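Local coordinates for protein pyrethroid hydrolase (Sphingobium faniae, PDB 5Y5R) that hydrolyses the ester bond of pyrethroid insecticides such as permethrin and cypermethrin, releasing an alcohol and a cyclopropanecarboxylic acid, at residues T181-E186 / K215-P220. Numbering follows the deposited sequence.
Sequences TPNPME and KEFPGP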
# COMPACT_ATOMS: atom_id res chain seq x y z
N THR A 181 8.68 9.86 6.01
CA THR A 181 9.15 9.11 7.17
C THR A 181 10.07 7.97 6.75
O THR A 181 9.78 7.26 5.77
CB THR A 181 7.96 8.57 7.97
OG1 THR A 181 7.46 9.64 8.80
CG2 THR A 181 8.36 7.36 8.82
N PRO A 182 11.25 7.86 7.35
CA PRO A 182 12.17 6.79 6.96
C PRO A 182 11.65 5.46 7.48
O PRO A 182 10.97 5.39 8.51
CB PRO A 182 13.48 7.17 7.67
CG PRO A 182 13.28 8.53 8.24
CD PRO A 182 11.79 8.66 8.45
N ASN A 183 12.01 4.39 6.76
CA ASN A 183 11.69 3.04 7.21
C ASN A 183 12.51 2.69 8.44
O ASN A 183 13.74 2.71 8.37
CB ASN A 183 11.93 2.01 6.11
CG ASN A 183 11.57 0.60 6.55
OD1 ASN A 183 11.07 0.39 7.65
ND2 ASN A 183 11.75 -0.36 5.66
N PRO A 184 11.89 2.42 9.58
CA PRO A 184 12.64 2.06 10.79
C PRO A 184 12.87 0.56 10.96
O PRO A 184 13.34 0.15 12.02
CB PRO A 184 11.73 2.58 11.89
CG PRO A 184 10.35 2.31 11.34
CD PRO A 184 10.45 2.49 9.83
N MSE A 185 12.56 -0.26 9.97
CA MSE A 185 12.72 -1.70 10.14
C MSE A 185 14.14 -2.08 10.49
O MSE A 185 15.08 -1.74 9.77
CB MSE A 185 12.29 -2.45 8.89
CG MSE A 185 10.81 -2.65 8.82
SE MSE A 185 10.39 -3.34 7.10
CE MSE A 185 11.11 -5.13 7.44
N GLU A 186 14.30 -2.79 11.60
CA GLU A 186 15.60 -3.28 12.01
C GLU A 186 15.45 -4.65 12.66
O GLU A 186 14.37 -5.01 13.15
CB GLU A 186 16.28 -2.33 12.99
CG GLU A 186 15.59 -2.27 14.32
CD GLU A 186 16.19 -1.23 15.24
OE1 GLU A 186 16.76 -0.23 14.75
OE2 GLU A 186 16.09 -1.42 16.47
N LYS A 215 15.44 -4.35 -5.77
CA LYS A 215 16.88 -4.52 -5.90
C LYS A 215 17.64 -3.88 -4.74
O LYS A 215 18.69 -4.40 -4.32
CB LYS A 215 17.34 -3.94 -7.24
CG LYS A 215 18.82 -4.00 -7.47
CD LYS A 215 19.24 -3.57 -8.86
CE LYS A 215 20.51 -4.33 -9.26
NZ LYS A 215 21.68 -3.90 -8.44
N GLU A 216 17.17 -2.72 -4.24
CA GLU A 216 17.90 -1.98 -3.21
C GLU A 216 17.50 -2.36 -1.78
O GLU A 216 18.17 -1.92 -0.84
CB GLU A 216 17.72 -0.47 -3.41
CG GLU A 216 18.41 0.05 -4.68
CD GLU A 216 18.33 1.55 -4.89
OE1 GLU A 216 18.49 1.97 -6.06
OE2 GLU A 216 18.03 2.33 -3.97
N PHE A 217 16.45 -3.18 -1.58
CA PHE A 217 16.12 -3.61 -0.23
C PHE A 217 17.08 -4.72 0.21
O PHE A 217 17.35 -5.64 -0.56
CB PHE A 217 14.68 -4.12 -0.14
CG PHE A 217 14.19 -4.32 1.29
CD1 PHE A 217 13.57 -3.29 2.00
CD2 PHE A 217 14.35 -5.53 1.92
CE1 PHE A 217 13.13 -3.50 3.29
CE2 PHE A 217 13.92 -5.73 3.21
CZ PHE A 217 13.30 -4.72 3.90
N PRO A 218 17.56 -4.66 1.45
CA PRO A 218 18.55 -5.66 1.90
C PRO A 218 17.90 -7.00 2.23
O PRO A 218 16.95 -7.07 3.01
CB PRO A 218 19.16 -5.01 3.15
CG PRO A 218 18.08 -4.15 3.66
CD PRO A 218 17.31 -3.64 2.48
N GLY A 219 18.41 -8.06 1.62
CA GLY A 219 17.84 -9.36 1.86
C GLY A 219 16.85 -9.77 0.79
O GLY A 219 16.47 -8.99 -0.09
N PRO A 220 16.41 -11.03 0.87
CA PRO A 220 15.54 -11.56 -0.18
C PRO A 220 14.15 -10.97 -0.12
O PRO A 220 13.63 -10.64 0.95
CB PRO A 220 15.53 -13.07 0.12
CG PRO A 220 15.70 -13.15 1.60
CD PRO A 220 16.60 -11.98 1.98
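The ring of Phe217 meets the side chains of Met185 and Asn183 at its edge. Both partners lie near the ring plane, so neither stacks on a face. The apolar part is one methyl contact: CE of Met185, a selenomethionine in this crystal, is 4.2 Å from CZ of Phe217. The bend of the Met185 chain at chi3 (73°) sets CE beside the ring edge, slightly nearer than SE. Leu190 touches both side chains.

The polar neighbour is the amide of Asn183. Its ND2 is 4.2 Å from CE1 of Phe217, and the amide and ring planes are 25° apart. This is a loose van der Waals approach at the ring edge. No hydrogen bond links the two segments.

Two hydrogen bonds hold the amide, one from its own segment, one from outside both. Asn183 OD1 accepts from the backbone N of Met185 at 2.8 Å, forming an Asx turn. That N-H comes from above the carbonyl plane. Asn183 ND2 donates to the carbonyl O of Thr106. With CG anti to the backbone N (chi1 -178°), Asn183 presents its amide to both the turn and the ring. An alanine here would probably leave Met185 N and Thr106 O without these partners and open a gap beside the Phe217 ring.

On the other segment, Phe217 follows helix 207-216, on the way to edge strand 222-226. Pro218 CD sits 3.4 Å above one face of its ring, toward the rim. The contact joins this connection of the alpha/beta hydrolase fold to the loop before strand 194-199, away from the catalytic site. The junction is small and buried. Its chemistry implies only weak edge contacts between the segments; the amide's hydrogen bonds go to backbone groups, not the ring.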